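Local coordinates for protein SAM-dependent methyltransferase (Thiobacillus denitrificans, PDB 5EPE) that binds S-adenosyl-L-homocysteine in a Rossmann-like fold and probably transfers methyl groups from S-adenosylmethionine to an unspecified substrate, at residues L32-G37 with R56-V61; V182-A187 with G241-M246. One frame throughout, in Å; residues are numbered along the deposited sequence.

Contact 1. Residues L32-G37 with R56-V61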
ATOM      1  N   LEU A  32       6.211 -19.893 -38.135  1.00 22.74           N
ATOM      2  CA  LEU A  32       7.049 -21.080 -38.165  1.00 24.39           C
ATOM      3  C   LEU A  32       7.757 -21.208 -39.505  1.00 25.92           C
ATOM      4  O   LEU A  32       8.592 -22.087 -39.634  1.00 26.32           O
ATOM      5  CB  LEU A  32       6.225 -22.346 -37.873  1.00 24.09           C
ATOM      6  CG  LEU A  32       5.610 -22.396 -36.479  1.00 23.55           C
ATOM      7  CD1 LEU A  32       4.812 -23.663 -36.343  1.00 24.09           C
ATOM      8  CD2 LEU A  32       6.661 -22.384 -35.410  1.00 24.15           C
ATOM      9  N   ARG A  33       7.373 -20.362 -40.478  1.00 26.76           N
ATOM     10  CA  ARG A  33       8.006 -20.328 -41.811  1.00 29.82           C
ATOM     11  C   ARG A  33       7.916 -21.701 -42.434  1.00 30.97           C
ATOM     12  O   ARG A  33       8.887 -22.265 -42.855  1.00 32.32           O
ATOM     13  CB  ARG A  33       9.487 -19.852 -41.721  1.00 30.57           C
ATOM     14  CG  ARG A  33       9.555 -18.510 -41.005  1.00 29.51           C
ATOM     15  CD  ARG A  33      10.976 -18.015 -40.839  1.00 29.90           C
ATOM     16  NE  ARG A  33      10.942 -16.960 -39.830  1.00 28.58           N
ATOM     17  CZ  ARG A  33      12.009 -16.408 -39.254  1.00 27.86           C
ATOM     18  NH1 ARG A  33      11.780 -15.491 -38.299  1.00 25.84           N
ATOM     19  NH2 ARG A  33      13.263 -16.727 -39.668  1.00 27.36           N
ATOM     20  N   LEU A  34       6.722 -22.256 -42.380  1.00 31.54           N
ATOM     21  CA  LEU A  34       6.503 -23.583 -42.876  1.00 33.10           C
ATOM     22  C   LEU A  34       6.665 -23.580 -44.387  1.00 36.48           C
ATOM     23  O   LEU A  34       6.027 -22.754 -45.048  1.00 36.52           O
ATOM     24  CB  LEU A  34       5.081 -24.015 -42.571  1.00 33.25           C
ATOM     25  CG  LEU A  34       4.728 -24.106 -41.076  1.00 32.51           C
ATOM     26  CD1 LEU A  34       3.216 -24.286 -40.935  1.00 32.92           C
ATOM     27  CD2 LEU A  34       5.518 -25.220 -40.402  1.00 32.34           C
ATOM     28  N   GLU A  35       7.401 -24.565 -44.888  1.00 41.21           N
ATOM     29  CA  GLU A  35       7.605 -24.760 -46.302  1.00 43.51           C
ATOM     30  C   GLU A  35       6.686 -25.856 -46.805  1.00 38.36           C
ATOM     31  O   GLU A  35       6.297 -26.749 -46.072  1.00 33.98           O
ATOM     32  CB  GLU A  35       9.085 -25.077 -46.544  1.00 47.85           C
ATOM     33  CG  GLU A  35       9.906 -23.870 -46.117  1.00 56.13           C
ATOM     34  CD  GLU A  35      11.410 -24.062 -46.091  1.00 63.86           C
ATOM     35  OE1 GLU A  35      11.991 -24.431 -47.149  1.00 65.95           O
ATOM     36  OE2 GLU A  35      12.009 -23.761 -45.007  1.00 68.51           O
ATOM     37  N   ALA A  36       6.329 -25.768 -48.076  1.00 39.68           N
ATOM     38  CA  ALA A  36       5.490 -26.771 -48.707  1.00 37.30           C
ATOM     39  C   ALA A  36       6.231 -28.099 -48.560  1.00 36.19           C
ATOM     40  O   ALA A  36       7.461 -28.188 -48.696  1.00 37.85           O
ATOM     41  CB  ALA A  36       5.252 -26.405 -50.160  1.00 41.24           C
ATOM     42  N   GLY A  37       5.494 -29.141 -48.237  1.00 35.18           N
ATOM     43  CA  GLY A  37       6.082 -30.452 -48.062  1.00 36.75           C
ATOM     44  C   GLY A  37       6.557 -30.728 -46.661  1.00 35.25           C
ATOM     45  O   GLY A  37       6.833 -31.903 -46.328  1.00 36.95           O
ATOM     46  N   ARG A  56      -3.633 -26.090 -46.380  1.00 30.16           N
ATOM     47  CA  ARG A  56      -4.223 -25.174 -47.346  1.00 32.45           C
ATOM     48  C   ARG A  56      -3.297 -23.994 -47.583  1.00 32.68           C
ATOM     49  O   ARG A  56      -3.095 -23.583 -48.708  1.00 33.63           O
ATOM     50  CB  ARG A  56      -5.540 -24.623 -46.788  1.00 32.33           C
ATOM     51  CG  ARG A  56      -6.306 -23.693 -47.735  1.00 34.67           C
ATOM     52  CD  ARG A  56      -7.489 -23.052 -47.031  1.00 34.35           C
ATOM     53  NE  ARG A  56      -7.006 -22.174 -45.950  1.00 33.56           N
ATOM     54  CZ  ARG A  56      -7.728 -21.758 -44.909  1.00 34.55           C
ATOM     55  NH1 ARG A  56      -9.000 -22.110 -44.791  1.00 35.26           N
ATOM     56  NH2 ARG A  56      -7.172 -20.994 -43.963  1.00 33.26           N
ATOM     57  N   ASP A  57      -2.777 -23.422 -46.520  1.00 30.69           N
ATOM     58  CA  ASP A  57      -2.071 -22.155 -46.656  1.00 32.09           C
ATOM     59  C   ASP A  57      -0.559 -22.301 -46.911  1.00 32.61           C
ATOM     60  O   ASP A  57       0.046 -21.406 -47.505  1.00 34.51           O
ATOM     61  CB  ASP A  57      -2.335 -21.293 -45.411  1.00 30.91           C
ATOM     62  CG  ASP A  57      -3.772 -20.825 -45.330  1.00 31.32           C
ATOM     63  OD1 ASP A  57      -4.451 -20.813 -46.388  1.00 33.20           O
ATOM     64  OD2 ASP A  57      -4.256 -20.465 -44.236  1.00 30.28           O
ATOM     65  N   HIS A  58       0.054 -23.384 -46.443  1.00 31.94           N
ATOM     66  CA  HIS A  58       1.503 -23.556 -46.533  1.00 31.92           C
ATOM     67  C   HIS A  58       1.942 -24.796 -47.282  1.00 32.62           C
ATOM     68  O   HIS A  58       3.129 -24.951 -47.509  1.00 33.19           O
ATOM     69  CB  HIS A  58       2.137 -23.552 -45.152  1.00 30.75           C
ATOM     70  CG  HIS A  58       1.919 -22.271 -44.429  1.00 30.39           C
ATOM     71  ND1 HIS A  58       2.620 -21.130 -44.743  1.00 31.05           N
ATOM     72  CD2 HIS A  58       1.021 -21.921 -43.483  1.00 28.88           C
ATOM     73  CE1 HIS A  58       2.175 -20.132 -44.006  1.00 30.58           C
ATOM     74  NE2 HIS A  58       1.202 -20.585 -43.235  1.00 29.58           N
ATOM     75  N   GLY A  59       1.009 -25.668 -47.650  1.00 32.72           N
ATOM     76  CA  GLY A  59       1.336 -26.873 -48.389  1.00 33.29           C
ATOM     77  C   GLY A  59       2.000 -27.945 -47.530  1.00 32.44           C
ATOM     78  O   GLY A  59       2.624 -28.858 -48.060  1.00 33.06           O
ATOM     79  N   ILE A  60       1.839 -27.897 -46.210  1.00 30.18           N
ATOM     80  CA  ILE A  60       2.374 -28.970 -45.338  1.00 29.99           C
ATOM     81  C   ILE A  60       1.602 -30.268 -45.483  1.00 30.20           C
ATOM     82  O   ILE A  60       0.487 -30.286 -46.048  1.00 30.29           O
ATOM     83  CB  ILE A  60       2.473 -28.570 -43.855  1.00 28.90           C
ATOM     84  CG1 ILE A  60       1.101 -28.331 -43.205  1.00 28.55           C
ATOM     85  CG2 ILE A  60       3.355 -27.324 -43.734  1.00 29.01           C
ATOM     86  CD1 ILE A  60       0.397 -29.583 -42.692  1.00 28.96           C
ATOM     87  N   VAL A  61       2.220 -31.339 -45.006  1.00 30.38           N
ATOM     88  CA  VAL A  61       1.553 -32.633 -44.874  1.00 31.61           C
ATOM     89  C   VAL A  61       1.673 -33.080 -43.440  1.00 31.24           C
ATOM     90  O   VAL A  61       2.555 -32.630 -42.710  1.00 30.44           O
ATOM     91  CB  VAL A  61       2.118 -33.725 -45.810  1.00 34.14           C
ATOM     92  CG1 VAL A  61       2.064 -33.264 -47.275  1.00 35.49           C
ATOM     93  CG2 VAL A  61       3.545 -34.147 -45.446  1.00 34.96           C
TER
HETATM   94  O   HOH W   1       4.921 -22.842 -47.562  1.00 50.80           O

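Contact 2. Residues V182-A187 with G241-M246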
ATOM      1  N   VAL A 182      12.166 -20.482 -29.732  1.00 19.65           N
ATOM      2  CA  VAL A 182      12.464 -19.804 -30.993  1.00 20.36           C
ATOM      3  C   VAL A 182      11.333 -19.012 -31.599  1.00 20.42           C
ATOM      4  O   VAL A 182      11.548 -18.328 -32.597  1.00 20.37           O
ATOM      5  CB  VAL A 182      13.038 -20.787 -32.040  1.00 21.39           C
ATOM      6  CG1 VAL A 182      14.353 -21.342 -31.535  1.00 22.40           C
ATOM      7  CG2 VAL A 182      12.049 -21.893 -32.366  1.00 21.28           C
ATOM      8  N   GLU A 183      10.120 -19.190 -31.072  1.00 19.57           N
ATOM      9  CA  GLU A 183       8.969 -18.417 -31.492  1.00 19.42           C
ATOM     10  C   GLU A 183       7.868 -18.610 -30.474  1.00 18.60           C
ATOM     11  O   GLU A 183       7.869 -19.573 -29.715  1.00 17.21           O
ATOM     12  CB  GLU A 183       8.505 -18.775 -32.908  1.00 20.36           C
ATOM     13  CG  GLU A 183       8.839 -17.699 -33.976  1.00 21.14           C
ATOM     14  CD  GLU A 183       7.954 -16.443 -33.923  1.00 22.21           C
ATOM     15  OE1 GLU A 183       8.003 -15.581 -34.850  1.00 22.65           O
ATOM     16  OE2 GLU A 183       7.136 -16.326 -32.965  1.00 21.88           O
HETATM   17  N   MSE A 184       6.898 -17.702 -30.514  1.00 18.46           N
HETATM   18  CA  MSE A 184       5.699 -17.863 -29.690  1.00 18.68           C
HETATM   19  C   MSE A 184       4.588 -16.998 -30.180  1.00 17.95           C
HETATM   20  O   MSE A 184       4.826 -15.866 -30.665  1.00 16.85           O
HETATM   21  CB  MSE A 184       5.894 -17.643 -28.164  1.00 19.68           C
HETATM   22  CG  MSE A 184       6.289 -16.237 -27.908  1.00 20.59           C
HETATM   23 SE   MSE A 184       6.680 -15.849 -25.976  1.00 21.03          SE
HETATM   24  CE  MSE A 184       6.571 -13.908 -26.085  1.00 22.21           C
ATOM     25  N   VAL A 185       3.369 -17.531 -30.023  1.00 17.11           N
ATOM     26  CA  VAL A 185       2.142 -16.791 -30.344  1.00 16.89           C
ATOM     27  C   VAL A 185       1.225 -17.010 -29.138  1.00 16.27           C
ATOM     28  O   VAL A 185       0.880 -18.131 -28.801  1.00 16.09           O
ATOM     29  CB  VAL A 185       1.464 -17.278 -31.660  1.00 17.93           C
ATOM     30  CG1 VAL A 185       0.156 -16.528 -31.966  1.00 18.56           C
ATOM     31  CG2 VAL A 185       2.415 -17.080 -32.847  1.00 18.73           C
ATOM     32  N   LEU A 186       0.850 -15.917 -28.488  1.00 15.53           N
ATOM     33  CA  LEU A 186       0.094 -15.988 -27.271  1.00 15.42           C
ATOM     34  C   LEU A 186      -1.364 -15.628 -27.472  1.00 15.32           C
ATOM     35  O   LEU A 186      -1.674 -14.797 -28.314  1.00 14.88           O
ATOM     36  CB  LEU A 186       0.757 -15.057 -26.218  1.00 15.97           C
ATOM     37  CG  LEU A 186       2.253 -15.314 -25.924  1.00 17.29           C
ATOM     38  CD1 LEU A 186       2.691 -14.519 -24.685  1.00 17.67           C
ATOM     39  CD2 LEU A 186       2.636 -16.720 -25.774  1.00 17.54           C
ATOM     40  N   ALA A 187      -2.253 -16.247 -26.685  1.00 15.02           N
ATOM     41  CA  ALA A 187      -3.620 -15.762 -26.592  1.00 15.99           C
ATOM     42  C   ALA A 187      -3.640 -14.348 -26.057  1.00 15.79           C
ATOM     43  O   ALA A 187      -2.745 -13.920 -25.351  1.00 16.18           O
ATOM     44  CB  ALA A 187      -4.451 -16.658 -25.679  1.00 16.32           C
ATOM     45  N   GLY A 241      -0.514 -19.876 -24.550  1.00 15.57           N
ATOM     46  CA  GLY A 241       0.155 -19.703 -25.834  1.00 15.78           C
ATOM     47  C   GLY A 241       0.757 -20.922 -26.387  1.00 16.13           C
ATOM     48  O   GLY A 241       0.787 -21.980 -25.740  1.00 16.11           O
ATOM     49  N   VAL A 242       1.194 -20.778 -27.641  1.00 16.24           N
ATOM     50  CA  VAL A 242       1.993 -21.813 -28.302  1.00 16.96           C
ATOM     51  C   VAL A 242       3.448 -21.361 -28.414  1.00 17.03           C
ATOM     52  O   VAL A 242       3.746 -20.296 -28.938  1.00 17.21           O
ATOM     53  CB  VAL A 242       1.430 -22.228 -29.661  1.00 17.77           C
ATOM     54  CG1 VAL A 242       2.228 -23.368 -30.226  1.00 18.68           C
ATOM     55  CG2 VAL A 242      -0.018 -22.621 -29.552  1.00 18.34           C
ATOM     56  N   PHE A 243       4.319 -22.210 -27.886  1.00 17.28           N
ATOM     57  CA  PHE A 243       5.740 -21.998 -27.786  1.00 17.16           C
ATOM     58  C   PHE A 243       6.466 -22.981 -28.696  1.00 17.65           C
ATOM     59  O   PHE A 243       6.223 -24.194 -28.646  1.00 17.94           O
ATOM     60  CB  PHE A 243       6.151 -22.176 -26.334  1.00 17.06           C
ATOM     61  CG  PHE A 243       5.420 -21.260 -25.402  1.00 17.11           C
ATOM     62  CD1 PHE A 243       4.215 -21.633 -24.863  1.00 16.76           C
ATOM     63  CD2 PHE A 243       5.951 -20.009 -25.069  1.00 17.43           C
ATOM     64  CE1 PHE A 243       3.526 -20.764 -24.015  1.00 17.15           C
ATOM     65  CE2 PHE A 243       5.312 -19.182 -24.155  1.00 17.00           C
ATOM     66  CZ  PHE A 243       4.074 -19.545 -23.674  1.00 16.66           C
ATOM     67  N   ALA A 244       7.357 -22.444 -29.521  1.00 17.43           N
ATOM     68  CA  ALA A 244       8.154 -23.215 -30.453  1.00 18.53           C
ATOM     69  C   ALA A 244       9.532 -23.405 -29.886  1.00 18.39           C
ATOM     70  O   ALA A 244      10.181 -22.444 -29.468  1.00 18.16           O
ATOM     71  CB  ALA A 244       8.232 -22.482 -31.818  1.00 18.94           C
ATOM     72  N   LEU A 245       9.975 -24.657 -29.854  1.00 19.11           N
ATOM     73  CA  LEU A 245      11.182 -25.096 -29.124  1.00 19.88           C
ATOM     74  C   LEU A 245      12.147 -25.807 -30.075  1.00 21.04           C
ATOM     75  O   LEU A 245      11.722 -26.611 -30.930  1.00 21.03           O
ATOM     76  CB  LEU A 245      10.826 -26.058 -28.008  1.00 20.37           C
ATOM     77  CG  LEU A 245       9.685 -25.609 -27.076  1.00 20.27           C
ATOM     78  CD1 LEU A 245       9.461 -26.687 -26.042  1.00 21.38           C
ATOM     79  CD2 LEU A 245      10.054 -24.314 -26.371  1.00 20.36           C
HETATM   80  N   MSE A 246      13.437 -25.534 -29.903  1.00 21.66           N
HETATM   81  CA  MSE A 246      14.488 -26.351 -30.515  1.00 23.80           C
HETATM   82  C   MSE A 246      15.545 -26.687 -29.494  1.00 24.34           C
HETATM   83  O   MSE A 246      16.079 -25.791 -28.814  1.00 23.44           O
HETATM   84  CB  MSE A 246      15.137 -25.604 -31.675  1.00 24.94           C
HETATM   85  CG  MSE A 246      14.175 -25.270 -32.782  1.00 26.19           C
HETATM   86 SE   MSE A 246      14.985 -24.212 -34.271  1.00 29.66          SE
HETATM   87  CE  MSE A 246      16.366 -25.539 -34.664  1.00 30.08           C
TER

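Contact 1. Residues L32-G37 with R56-V61
The loop 32-37 meets the end of helix 49-58 where G37 N donates to G59 O, 2.9 Å away and nearly straight at the hydrogen (174°), with the touching runs directed 47° apart. This packs a loop against the C-terminal end of helix 49-58 and the turn after it, at the surface of the Rossmann-like methyltransferase fold: one loop leads from helix 22-31 into strand 39-43, the other from helix 49-58 into strand 61-66, and these two parallel strands are neighbours in the sheet. G59 leaves the helix with positive phi, and its carbonyl takes the G37 N-H from above the carbonyl plane. A second link is a water that donates to both L34 O (2.7 Å) and H58 O (2.8 Å). The CA of A36 also closes on H58 O, at 3.2 Å, as a CA-H...O contact.

Among the side chains, L34 carries the apolar part. Its CB rests on H58 CB and, 3.9 Å away, on I60 CG2, while CD1 reaches the CD2 corner of the imidazole; the L34 and H58 side chains cross at about a right angle. For I60, chi1 of 66° sets CG2 anti to the carbonyl carbon, which turns this methyl toward loop 32-37, and W54 of helix 49-58 packs on both L34 and I60. Beyond the helix end, V61 CG2 lies 4.1 Å from G37 O.

Contact 2. Residues V182-A187 with G241-M246
V182-A187 and G241-M246 pair through antiparallel strands: the axes of strands 182-186 and 241-246 approach to 4.7 Å, their directions 176° apart. V185 and V242 form a hydrogen-bonded pair, V185 N to V242 O at 3.0 Å and V242 N to V185 O at 2.9 Å. Further along, A244 N donates to E183 O and V182 N to A244 O. The sheet's strand order, 3-2-1-4-5-7-6 with antiparallel 238-247 inserted between 134-143 and 179-186, is the hallmark of the class I methyltransferase fold.

Apolar and aromatic contacts fill the face bearing M184, L186 and F243. The F243 ring is met obliquely by L186 CD2 at CZ (3.8 Å) and by M184 CB at CD2. M184 CG sits between backbone N and carbonyl carbon (chi1 64°), and the extended chain beyond it brings the selenium of this selenomethionine to 5.2 Å from the ring centroid, an oblique Met-aromatic contact. Helix 167-177 covers this face, F170 meeting F243 edge-to-face. G241, lacking a side chain, admits L186 CD2 to within 3.9 Å of its CA. V182 CG2 touches A244 CB and, at 4.0 Å, M246 CG, the V182 and M246 side chains crossing at about a right angle.

Charge enters through E183: OE2 takes the M184 N-H on its anti lone pair and salt-bridges R194 of the second subunit, which probably favours the ionised form.

How the contacts relate
Contact 2 lies in the buried core, whereas contact 1 is at the surface, with their centres about 17 Å apart. They hold different parts of one sheet: contact 1 joins loops feeding the parallel strands 39-43 and 61-66, while contact 2 pairs the antiparallel strands 179-186 and 238-247. The chemistry follows: one direct backbone bond, a bridging water and a small apolar patch in the first, against four interstrand bonds and a largely apolar interior in the second. Packing of L32 CD2 on A244 CB, at 3.9 Å, connects the two. Segments of both also reach the second subunit: R33 through hydrogen bonds to its A198 and T202, E183 through the salt bridge to its R194.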